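DR2417 (Deinococcus radiodurans, PDB 4XWW) is a metal-dependent, homodimeric ribonuclease J that probably degrades RNA as a 5'-3' exonuclease and may also cut internally. Local coordinates at residues A[28-33]-A[406-411]; A[132-137]-A[157-162]; A[319-324]-A[355-360]. One frame throughout, in Å; residues are numbered along the deposited sequence.

Interaction 1: residues A[28-33]-A[406-411]. With nucleotides of chain C.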
loop_
_atom_site.group_PDB
_atom_site.type_symbol
_atom_site.label_atom_id
_atom_site.label_comp_id
_atom_site.label_asym_id
_atom_site.label_seq_id
_atom_site.Cartn_x
_atom_site.Cartn_y
_atom_site.Cartn_z
ATOM N N GLY A 28 -0.575 14.769 13.952
ATOM C CA GLY A 28 -1.444 13.621 13.711
ATOM C C GLY A 28 -1.392 13.146 12.267
ATOM O O GLY A 28 -2.263 12.384 11.801
ATOM N N GLU A 29 -0.357 13.597 11.562
ATOM C CA GLU A 29 -0.113 13.238 10.168
ATOM C C GLU A 29 1.342 13.520 9.851
ATOM O O GLU A 29 2.017 14.264 10.577
ATOM C CB GLU A 29 -0.996 14.055 9.226
ATOM C CG GLU A 29 -0.680 15.564 9.301
ATOM C CD GLU A 29 -1.547 16.397 8.383
ATOM O OE1 GLU A 29 -2.094 15.846 7.408
ATOM O OE2 GLU A 29 -1.689 17.610 8.642
ATOM N N ILE A 30 1.808 12.962 8.746
ATOM C CA ILE A 30 3.077 13.348 8.191
ATOM C C ILE A 30 2.794 14.080 6.875
ATOM O O ILE A 30 2.428 13.464 5.876
ATOM C CB ILE A 30 3.976 12.145 7.981
ATOM C CG1 ILE A 30 4.266 11.498 9.342
ATOM C CG2 ILE A 30 5.262 12.578 7.275
ATOM C CD1 ILE A 30 5.148 10.293 9.291
ATOM N N GLY A 31 2.942 15.403 6.902
ATOM C CA GLY A 31 2.621 16.239 5.760
ATOM C C GLY A 31 1.959 17.560 6.120
ATOM O O GLY A 31 1.474 17.753 7.250
ATOM N N LYS A 32 1.934 18.446 5.121
ATOM C CA LYS A 32 1.425 19.830 5.182
ATOM C C LYS A 32 1.636 20.525 6.522
ATOM O O LYS A 32 0.703 21.056 7.124
ATOM C CB LYS A 32 -0.069 19.899 4.778
ATOM C CG LYS A 32 -1.073 19.065 5.582
ATOM C CD LYS A 32 -2.483 19.193 4.925
ATOM C CE LYS A 32 -3.506 18.196 5.493
ATOM N NZ LYS A 32 -3.767 18.460 6.945
ATOM N N ASN A 33 2.892 20.562 6.947
ATOM C CA ASN A 33 3.267 21.211 8.187
ATOM C C ASN A 33 3.022 22.709 8.155
ATOM O O ASN A 33 3.419 23.397 7.203
ATOM C CB ASN A 33 4.731 20.902 8.477
ATOM C CG ASN A 33 4.947 19.427 8.764
ATOM O OD1 ASN A 33 4.617 18.967 9.833
ATOM N ND2 ASN A 33 5.457 18.689 7.800
ATOM N N PRO A 406 -0.780 9.762 15.012
ATOM C CA PRO A 406 -0.881 9.506 16.455
ATOM C C PRO A 406 0.019 8.357 16.941
ATOM O O PRO A 406 0.603 8.490 18.029
ATOM C CB PRO A 406 -2.370 9.196 16.633
ATOM C CG PRO A 406 -3.029 10.092 15.561
ATOM C CD PRO A 406 -2.110 9.860 14.380
ATOM N N ARG A 407 0.200 7.297 16.151
ATOM C CA ARG A 407 1.067 6.214 16.609
ATOM C C ARG A 407 2.499 6.725 16.878
ATOM O O ARG A 407 3.141 6.342 17.860
ATOM C CB ARG A 407 1.095 5.040 15.599
ATOM C CG ARG A 407 1.502 5.424 14.185
ATOM C CD ARG A 407 1.343 4.274 13.226
ATOM N NE ARG A 407 2.276 3.202 13.557
ATOM C CZ ARG A 407 2.290 2.018 12.959
ATOM N NH1 ARG A 407 1.429 1.751 11.985
ATOM N NH2 ARG A 407 3.167 1.093 13.341
ATOM N N HIS A 408 2.991 7.598 16.011
ATOM C CA HIS A 408 4.327 8.158 16.151
ATOM C C HIS A 408 4.419 9.114 17.329
ATOM O O HIS A 408 5.356 9.060 18.124
ATOM C CB HIS A 408 4.717 8.885 14.863
ATOM C CG HIS A 408 4.575 8.017 13.655
ATOM N ND1 HIS A 408 3.812 8.387 12.568
ATOM C CD2 HIS A 408 5.047 6.781 13.392
ATOM C CE1 HIS A 408 3.848 7.418 11.669
ATOM N NE2 HIS A 408 4.579 6.427 12.139
ATOM N N GLN A 409 3.444 10.002 17.418
ATOM C CA GLN A 409 3.412 10.973 18.515
ATOM C C GLN A 409 3.348 10.309 19.878
ATOM O O GLN A 409 4.039 10.715 20.818
ATOM C CB GLN A 409 2.209 11.882 18.374
ATOM C CG GLN A 409 2.252 12.883 17.232
ATOM C CD GLN A 409 0.906 13.574 17.104
ATOM O OE1 GLN A 409 -0.098 12.948 16.742
ATOM N NE2 GLN A 409 0.867 14.847 17.441
ATOM N N ILE A 410 2.499 9.285 19.986
ATOM C CA ILE A 410 2.261 8.648 21.278
ATOM C C ILE A 410 3.494 7.843 21.681
ATOM O O ILE A 410 3.897 7.829 22.851
ATOM C CB ILE A 410 0.987 7.781 21.229
ATOM C CG1 ILE A 410 -0.233 8.702 21.146
ATOM C CG2 ILE A 410 0.904 6.873 22.442
ATOM C CD1 ILE A 410 -1.548 7.982 20.908
ATOM N N ASN A 411 4.139 7.222 20.704
ATOM C CA ASN A 411 5.375 6.517 21.001
ATOM C C ASN A 411 6.524 7.447 21.369
ATOM O O ASN A 411 7.371 7.082 22.170
ATOM C CB ASN A 411 5.757 5.607 19.841
ATOM C CG ASN A 411 5.066 4.288 19.944
ATOM O OD1 ASN A 411 5.413 3.478 20.800
ATOM N ND2 ASN A 411 4.037 4.084 19.131
ATOM P P U C 2 12.978 8.675 5.163
ATOM O OP1 U C 2 13.776 9.812 4.655
ATOM O OP2 U C 2 13.045 8.312 6.596
ATOM O "O5'" U C 2 11.437 8.905 4.832
ATOM C "C5'" U C 2 11.002 9.327 3.530
ATOM C "C4'" U C 2 9.826 10.268 3.648
ATOM O "O4'" U C 2 8.631 9.527 4.026
ATOM C "C3'" U C 2 9.970 11.386 4.679
ATOM O "O3'" U C 2 9.427 12.580 4.136
ATOM C "C2'" U C 2 9.074 10.920 5.822
ATOM O "O2'" U C 2 8.580 11.986 6.605
ATOM C "C1'" U C 2 7.958 10.229 5.046
ATOM N N1 U C 2 7.173 9.273 5.837
ATOM C C2 U C 2 5.803 9.268 5.659
ATOM O O2 U C 2 5.234 10.010 4.878
ATOM N N3 U C 2 5.126 8.359 6.432
ATOM C C4 U C 2 5.660 7.476 7.345
ATOM O O4 U C 2 4.912 6.717 7.963
ATOM C C5 U C 2 7.083 7.546 7.475
ATOM C C6 U C 2 7.774 8.421 6.734
#
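With chi1 at -63° the CG1 branch of Ile-30 stands anti to its carbonyl carbon, and an extended chi2 sends CD1 out to His-408, whose own chi1 of -54° turns the imidazole to meet it. Ile-30 CD1 lies 4.0 Å from His-408 CE1. The same methyl sits above the uracil ring of U2 of chain C, 3.5 Å from its N3, while Ile-30 CG2 reaches the ribose, 3.4 Å from O2'. A beta-branched residue suits this place because its two arms touch base and sugar at once. Behind the imidazole, Arg-407 CG covers one ring face, 3.8 Å above its centre, and His-408 ND1 is engaged by Glu-405 N, which fixes the ring's rotation. Gly-28, at positive phi, brings bare backbone against the helix: its O lies 3.6 Å from Pro-406 CD, and its N faces Gln-409 OE1. Gln-409 NE2 is bonded to Pro-401 O and Ala-429 O, so the amide is held with its oxygen toward the glycine. The protein contact therefore pairs one apolar side-chain touch with bare backbone, and Ile-30 gives base and ribose an apolar, non-directional support beside the zinc ligand His-403.

Interaction 2: residues A[132-137]-A[157-162]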
loop_
_atom_site.group_PDB
_atom_site.type_symbol
_atom_site.label_atom_id
_atom_site.label_comp_id
_atom_site.label_asym_id
_atom_site.label_seq_id
_atom_site.Cartn_x
_atom_site.Cartn_y
_atom_site.Cartn_z
ATOM N N VAL A 132 18.479 34.078 6.088
ATOM C CA VAL A 132 19.188 33.975 7.351
ATOM C C VAL A 132 20.260 32.905 7.254
ATOM O O VAL A 132 20.356 32.180 6.265
ATOM C CB VAL A 132 18.246 33.647 8.531
ATOM C CG1 VAL A 132 17.278 34.797 8.794
ATOM C CG2 VAL A 132 17.495 32.322 8.304
ATOM N N THR A 133 21.069 32.791 8.292
ATOM C CA THR A 133 21.917 31.616 8.413
ATOM C C THR A 133 21.945 31.189 9.871
ATOM O O THR A 133 21.358 31.850 10.714
ATOM C CB THR A 133 23.331 31.864 7.903
ATOM O OG1 THR A 133 24.033 30.613 7.830
ATOM C CG2 THR A 133 24.063 32.814 8.834
ATOM N N TYR A 134 22.584 30.059 10.157
ATOM C CA TYR A 134 22.593 29.539 11.516
ATOM C C TYR A 134 23.153 30.578 12.477
ATOM O O TYR A 134 24.186 31.198 12.204
ATOM C CB TYR A 134 23.404 28.257 11.593
ATOM C CG TYR A 134 22.940 27.225 10.606
ATOM C CD1 TYR A 134 21.632 26.746 10.637
ATOM C CD2 TYR A 134 23.792 26.742 9.636
ATOM C CE1 TYR A 134 21.198 25.800 9.729
ATOM C CE2 TYR A 134 23.365 25.804 8.723
ATOM C CZ TYR A 134 22.069 25.335 8.781
ATOM O OH TYR A 134 21.644 24.413 7.872
ATOM N N GLY A 135 22.446 30.765 13.583
ATOM C CA GLY A 135 22.858 31.688 14.623
ATOM C C GLY A 135 22.170 33.035 14.559
ATOM O O GLY A 135 22.184 33.796 15.531
ATOM N N ASP A 136 21.578 33.340 13.410
ATOM C CA ASP A 136 20.842 34.582 13.256
ATOM C C ASP A 136 19.654 34.602 14.197
ATOM O O ASP A 136 19.011 33.586 14.421
ATOM C CB ASP A 136 20.365 34.772 11.817
ATOM C CG ASP A 136 21.461 35.289 10.902
ATOM O OD1 ASP A 136 22.505 35.732 11.419
ATOM O OD2 ASP A 136 21.272 35.265 9.672
ATOM N N GLU A 137 19.386 35.782 14.741
ATOM C CA GLU A 137 18.231 36.009 15.592
ATOM C C GLU A 137 17.366 37.066 14.945
ATOM O O GLU A 137 17.826 38.188 14.697
ATOM C CB GLU A 137 18.642 36.465 16.993
ATOM C CG GLU A 137 19.177 35.369 17.894
ATOM C CD GLU A 137 19.421 35.851 19.319
ATOM O OE1 GLU A 137 20.582 35.795 19.776
ATOM O OE2 GLU A 137 18.452 36.281 19.983
ATOM N N ASP A 157 20.572 23.066 4.523
ATOM C CA ASP A 157 19.988 24.327 4.969
ATOM C C ASP A 157 18.706 24.057 5.743
ATOM O O ASP A 157 17.690 24.724 5.553
ATOM C CB ASP A 157 19.734 25.259 3.786
ATOM C CG ASP A 157 20.983 26.032 3.360
ATOM O OD1 ASP A 157 21.986 26.043 4.117
ATOM O OD2 ASP A 157 20.951 26.635 2.265
ATOM N N ASN A 158 18.793 23.052 6.608
ATOM C CA ASN A 158 17.712 22.649 7.494
ATOM C C ASN A 158 17.929 23.202 8.888
ATOM O O ASN A 158 19.003 23.037 9.467
ATOM C CB ASN A 158 17.634 21.129 7.555
ATOM C CG ASN A 158 16.508 20.652 8.420
ATOM O OD1 ASN A 158 15.356 20.681 8.006
ATOM N ND2 ASN A 158 16.830 20.197 9.628
ATOM N N ALA A 159 16.921 23.873 9.433
ATOM C CA ALA A 159 17.090 24.499 10.735
ATOM C C ALA A 159 16.078 24.022 11.737
ATOM O O ALA A 159 14.942 23.691 11.393
ATOM C CB ALA A 159 16.996 26.036 10.624
ATOM N N GLY A 160 16.510 24.014 12.990
ATOM C CA GLY A 160 15.603 24.135 14.109
ATOM C C GLY A 160 15.627 25.593 14.550
ATOM O O GLY A 160 16.401 26.428 14.017
ATOM N N TYR A 161 14.773 25.944 15.500
ATOM C CA TYR A 161 14.813 27.312 16.015
ATOM C C TYR A 161 14.382 27.368 17.473
ATOM O O TYR A 161 13.660 26.503 17.972
ATOM C CB TYR A 161 13.933 28.264 15.172
ATOM C CG TYR A 161 12.481 27.864 15.171
ATOM C CD1 TYR A 161 12.001 26.958 14.238
ATOM C CD2 TYR A 161 11.594 28.362 16.120
ATOM C CE1 TYR A 161 10.674 26.552 14.251
ATOM C CE2 TYR A 161 10.273 27.965 16.140
ATOM C CZ TYR A 161 9.817 27.071 15.197
ATOM O OH TYR A 161 8.509 26.673 15.225
ATOM N N ILE A 162 14.849 28.402 18.150
ATOM C CA ILE A 162 14.349 28.746 19.466
ATOM C C ILE A 162 13.501 30.000 19.348
ATOM O O ILE A 162 13.974 31.043 18.884
ATOM C CB ILE A 162 15.491 28.962 20.464
ATOM C CG1 ILE A 162 16.321 27.675 20.526
ATOM C CG2 ILE A 162 14.926 29.374 21.829
ATOM C CD1 ILE A 162 17.587 27.723 21.326
HETATM O O HOH W 1 21.087 21.459 7.825
HETATM O O HOH W 2 23.890 24.463 5.464
#
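Tyr-134 meets the 157-162 segment first through water. Its OH is 3.0 Å from one water that accepts from Asn-158 N, and a second, longer link of 3.3 Å joins Tyr-134 OH to a water that donates to Asp-157 OD1. A tyrosine suits the place: its long side chain carries the hydroxyl across to the other segment, where it can serve both waters. Van der Waals contact follows. Tyr-134 OH comes within 3.3 Å of Asp-157 CA, and the ring edge faces Ala-159, with CE1 4.3 Å from the small CB. Backbone and side-chain bonds then set the turn that carries the tyrosine, a type II turn from Thr-133 to Asp-136 with Gly-135 at phi 99°, a conformation easy for glycine. Asp-136 N closes it onto Thr-133 O at 3.1 Å, and Asp-136 OD2 takes Thr-133 N at 2.8 Å from above the carboxylate plane. Across the contact, Asp-157 OD2 is anchored by Leu-110 N. Asn-158 turns its side chain the other way, onto the zinc ligands His-84 and His-153, with ND2 bonded to Asp-175 O and Met-151 O; the contact thus joins the turn before strand 137-140 to the start of strand 159-165, next to the metal site of a metallo-beta-lactamase fold.

Interaction 3: residues A[319-324]-A[355-360]. With nucleotides of chain C.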
loop_
_atom_site.group_PDB
_atom_site.type_symbol
_atom_site.label_atom_id
_atom_site.label_comp_id
_atom_site.label_asym_id
_atom_site.label_seq_id
_atom_site.Cartn_x
_atom_site.Cartn_y
_atom_site.Cartn_z
ATOM N N ALA A 319 8.161 8.811 -14.110
ATOM C CA ALA A 319 9.506 9.287 -13.818
ATOM C C ALA A 319 10.485 8.411 -14.580
ATOM O O ALA A 319 10.078 7.472 -15.267
ATOM C CB ALA A 319 9.800 9.266 -12.326
ATOM N N VAL A 320 11.771 8.708 -14.459
ATOM C CA VAL A 320 12.748 8.063 -15.331
ATOM C C VAL A 320 12.876 6.569 -15.046
ATOM O O VAL A 320 12.794 5.754 -15.976
ATOM C CB VAL A 320 14.129 8.763 -15.221
ATOM C CG1 VAL A 320 15.208 7.929 -15.895
ATOM C CG2 VAL A 320 14.037 10.120 -15.869
ATOM N N LEU A 321 13.044 6.200 -13.783
ATOM C CA LEU A 321 13.145 4.791 -13.454
ATOM C C LEU A 321 11.899 4.025 -13.945
ATOM O O LEU A 321 12.019 2.957 -14.543
ATOM C CB LEU A 321 13.347 4.592 -11.964
ATOM C CG LEU A 321 13.517 3.118 -11.608
ATOM C CD1 LEU A 321 14.750 2.508 -12.283
ATOM C CD2 LEU A 321 13.579 2.989 -10.111
ATOM N N GLY A 322 10.710 4.577 -13.709
ATOM C CA GLY A 322 9.490 3.967 -14.223
ATOM C C GLY A 322 9.511 3.710 -15.710
ATOM O O GLY A 322 9.176 2.615 -16.174
ATOM N N ARG A 323 9.925 4.703 -16.482
ATOM C CA ARG A 323 9.955 4.513 -17.916
ATOM C C ARG A 323 11.024 3.498 -18.327
ATOM O O ARG A 323 10.796 2.700 -19.234
ATOM C CB ARG A 323 10.155 5.847 -18.621
ATOM C CG ARG A 323 9.080 6.843 -18.238
ATOM C CD ARG A 323 8.891 7.894 -19.290
ATOM N NE ARG A 323 10.144 8.549 -19.647
ATOM C CZ ARG A 323 10.688 9.553 -18.964
ATOM N NH1 ARG A 323 10.095 10.016 -17.871
ATOM N NH2 ARG A 323 11.828 10.092 -19.375
ATOM N N LEU A 324 12.173 3.512 -17.658
ATOM C CA LEU A 324 13.205 2.499 -17.905
ATOM C C LEU A 324 12.680 1.088 -17.625
ATOM O O LEU A 324 12.899 0.173 -18.431
ATOM C CB LEU A 324 14.450 2.781 -17.045
ATOM C CG LEU A 324 15.251 4.022 -17.423
ATOM C CD1 LEU A 324 16.319 4.287 -16.383
ATOM C CD2 LEU A 324 15.864 3.819 -18.783
ATOM N N ASN A 355 7.222 -1.997 -5.812
ATOM C CA ASN A 355 7.325 -3.448 -6.078
ATOM C C ASN A 355 7.121 -3.753 -7.540
ATOM O O ASN A 355 7.724 -4.697 -8.102
ATOM C CB ASN A 355 6.309 -4.217 -5.239
ATOM C CG ASN A 355 6.454 -5.709 -5.395
ATOM O OD1 ASN A 355 7.484 -6.274 -5.051
ATOM N ND2 ASN A 355 5.417 -6.354 -5.914
ATOM N N LEU A 356 6.258 -2.962 -8.168
ATOM C CA LEU A 356 5.914 -3.198 -9.556
ATOM C C LEU A 356 7.164 -2.962 -10.389
ATOM O O LEU A 356 7.483 -3.728 -11.297
ATOM C CB LEU A 356 4.781 -2.279 -10.012
ATOM C CG LEU A 356 4.511 -2.266 -11.515
ATOM C CD1 LEU A 356 4.125 -3.662 -11.983
ATOM C CD2 LEU A 356 3.422 -1.264 -11.848
ATOM N N ILE A 357 7.880 -1.900 -10.045
ATOM C CA ILE A 357 9.081 -1.546 -10.780
ATOM C C ILE A 357 10.175 -2.566 -10.511
ATOM O O ILE A 357 10.875 -2.974 -11.444
ATOM C CB ILE A 357 9.555 -0.129 -10.424
ATOM C CG1 ILE A 357 8.639 0.867 -11.137
ATOM C CG2 ILE A 357 11.007 0.074 -10.856
ATOM C CD1 ILE A 357 8.927 2.311 -10.822
ATOM N N VAL A 358 10.292 -3.003 -9.262
ATOM C CA VAL A 358 11.324 -3.979 -8.923
ATOM C C VAL A 358 11.133 -5.266 -9.725
ATOM O O VAL A 358 12.083 -5.792 -10.311
ATOM C CB VAL A 358 11.341 -4.269 -7.412
ATOM C CG1 VAL A 358 12.166 -5.537 -7.103
ATOM C CG2 VAL A 358 11.923 -3.053 -6.681
ATOM N N ASN A 359 9.907 -5.780 -9.783
ATOM C CA ASN A 359 9.682 -6.995 -10.557
ATOM C C ASN A 359 9.944 -6.817 -12.054
ATOM O O ASN A 359 10.444 -7.734 -12.707
ATOM C CB ASN A 359 8.259 -7.531 -10.324
ATOM C CG ASN A 359 8.161 -8.325 -9.042
ATOM O OD1 ASN A 359 8.939 -9.240 -8.826
ATOM N ND2 ASN A 359 7.254 -7.939 -8.156
ATOM N N ARG A 360 9.628 -5.648 -12.605
ATOM C CA ARG A 360 9.929 -5.420 -14.012
ATOM C C ARG A 360 11.437 -5.374 -14.246
ATOM O O ARG A 360 11.912 -5.878 -15.273
ATOM C CB ARG A 360 9.283 -4.134 -14.529
ATOM C CG ARG A 360 7.749 -4.147 -14.530
ATOM C CD ARG A 360 7.173 -4.999 -15.636
ATOM N NE ARG A 360 5.772 -5.326 -15.375
ATOM C CZ ARG A 360 5.369 -6.367 -14.649
ATOM N NH1 ARG A 360 6.263 -7.185 -14.107
ATOM N NH2 ARG A 360 4.074 -6.590 -14.459
ATOM P P U C 7 8.447 15.157 -18.341
ATOM O OP1 U C 7 9.831 15.068 -17.817
ATOM O OP2 U C 7 7.844 16.488 -18.587
ATOM O "O5'" U C 7 8.353 14.311 -19.686
ATOM C "C5'" U C 7 8.903 12.985 -19.766
ATOM C "C4'" U C 7 7.953 12.069 -20.500
ATOM O "O4'" U C 7 7.385 12.776 -21.638
ATOM C "C3'" U C 7 8.584 10.807 -21.076
ATOM O "O3'" U C 7 7.632 9.752 -21.117
ATOM C "C2'" U C 7 8.960 11.248 -22.485
ATOM O "O2'" U C 7 9.077 10.170 -23.390
ATOM C "C1'" U C 7 7.769 12.134 -22.844
ATOM N N1 U C 7 8.061 13.156 -23.865
ATOM C C2 U C 7 8.762 12.754 -24.987
ATOM O O2 U C 7 9.147 11.610 -25.154
ATOM N N3 U C 7 8.995 13.746 -25.906
ATOM C C4 U C 7 8.608 15.067 -25.829
ATOM O O4 U C 7 8.899 15.839 -26.744
ATOM C C5 U C 7 7.884 15.404 -24.643
ATOM C C6 U C 7 7.635 14.460 -23.727
ATOM P P U C 6 10.453 13.417 -13.156
ATOM O OP1 U C 6 11.259 12.526 -14.031
ATOM O OP2 U C 6 11.055 14.638 -12.548
ATOM O "O5'" U C 6 9.180 13.915 -13.981
ATOM C "C5'" U C 6 8.232 13.003 -14.513
ATOM C "C4'" U C 6 7.015 13.728 -15.029
ATOM O "O4'" U C 6 6.346 14.404 -13.932
ATOM C "C3'" U C 6 7.295 14.837 -16.030
ATOM O "O3'" U C 6 7.491 14.361 -17.348
ATOM C "C2'" U C 6 6.085 15.747 -15.870
ATOM O "O2'" U C 6 4.954 15.201 -16.531
ATOM C "C1'" U C 6 5.848 15.655 -14.364
ATOM N N1 U C 6 6.549 16.737 -13.628
ATOM C C2 U C 6 5.884 17.940 -13.478
ATOM O O2 U C 6 4.762 18.132 -13.915
ATOM N N3 U C 6 6.577 18.912 -12.794
ATOM C C4 U C 6 7.845 18.812 -12.257
ATOM O O4 U C 6 8.336 19.778 -11.667
ATOM C C5 U C 6 8.470 17.539 -12.455
ATOM C C6 U C 6 7.817 16.578 -13.116
ATOM P P U C 5 11.220 13.611 -6.535
ATOM O OP1 U C 5 10.923 12.341 -5.837
ATOM O OP2 U C 5 12.609 13.922 -6.928
ATOM O "O5'" U C 5 10.317 13.683 -7.842
ATOM C "C5'" U C 5 10.511 12.725 -8.892
ATOM C "C4'" U C 5 9.220 12.466 -9.628
ATOM O "O4'" U C 5 8.089 12.962 -8.862
ATOM C "C3'" U C 5 9.073 13.172 -10.964
ATOM O "O3'" U C 5 9.813 12.536 -11.996
ATOM C "C2'" U C 5 7.567 13.110 -11.167
ATOM O "O2'" U C 5 7.118 11.835 -11.571
ATOM C "C1'" U C 5 7.075 13.408 -9.751
ATOM N N1 U C 5 6.851 14.844 -9.532
ATOM C C2 U C 5 5.648 15.371 -9.959
ATOM O O2 U C 5 4.778 14.695 -10.478
ATOM N N3 U C 5 5.501 16.717 -9.744
ATOM C C4 U C 5 6.411 17.577 -9.170
ATOM O O4 U C 5 6.126 18.769 -9.047
ATOM C C5 U C 5 7.637 16.959 -8.765
ATOM C C6 U C 5 7.813 15.646 -8.962
#
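The helical turn that presents Leu-321 and Gly-322 to Ile-357 is closed by a backbone bond of 2.9 Å from Leu-324 N to Val-320 O, followed closely by Arg-323 N to Ala-319 O at 3.0 Å. Ala-319 is the N-cap residue; it has no polar side chain, and the adjoining Val-320 N is instead taken by Thr-311 OG1. Against this turn the helix 351-364 brings one isoleucine. Its CG1 branch is anti to the carbonyl carbon (chi1 -76°), which carries Ile-357 CD1 to 3.8 Å from Gly-322 CA. Gly-322 offers its bare alpha carbon to the methyl, with no side chain between. The other branch, Ile-357 CG2, packs 4.0 Å from Leu-321 CD2, and the two side chains meet at a slant.

Both helices belong to the beta-CASP domain, whose core is a five-stranded parallel sheet; Leu-321 rests on Val-340 and Leu-342, and Val-358 of the partner helix also reaches Leu-342. Leucine suits a place where one apolar side chain must meet both strand 339-342 and the isoleucine of the other helix.

RNA runs past the beginning of helix 320-326. Ala-319 CB lies 3.3 Å from O3' of U5 of chain C, and a phosphate oxygen, OP1 of U6 of chain C, is 3.9 Å from Val-320 N, where the partial positive charge of a helix start would probably favour it. Arg-323 lies with one guanidinium face against the ribose of U7 of chain C, though the model is too tight there for anything to be built on it; its NH1 is bonded to Met-318 O. On the other helix, Asn-355 and Asn-359 each give ND2 to Glu-405 OE1 of the second subunit, while Asn-355 OD1 accepts from Arg-407 NH1 and Asn-359 OD1 from Arg-407 N of that subunit.

From the N terminus, the loop 28-33 opens the longest of the three closures, which ends only at helix 406-417, so interaction 1 encloses the other two. Within that span interaction 2 closes first, a short excursion through strands 137-140 and 144-150 of the metallo-beta-lactamase part. Interaction 3 follows in series, joining two helices of the beta-CASP domain; none of the closures cross. The centres of interactions 1 and 3 lie about 30 Å apart in one chain, yet the dimer brings them together: the helix 406-417 of one subunit meets helix 351-364 of the other. Interaction 1 then ties the early metallo-beta-lactamase loop to the returning chain beyond the inserted domain.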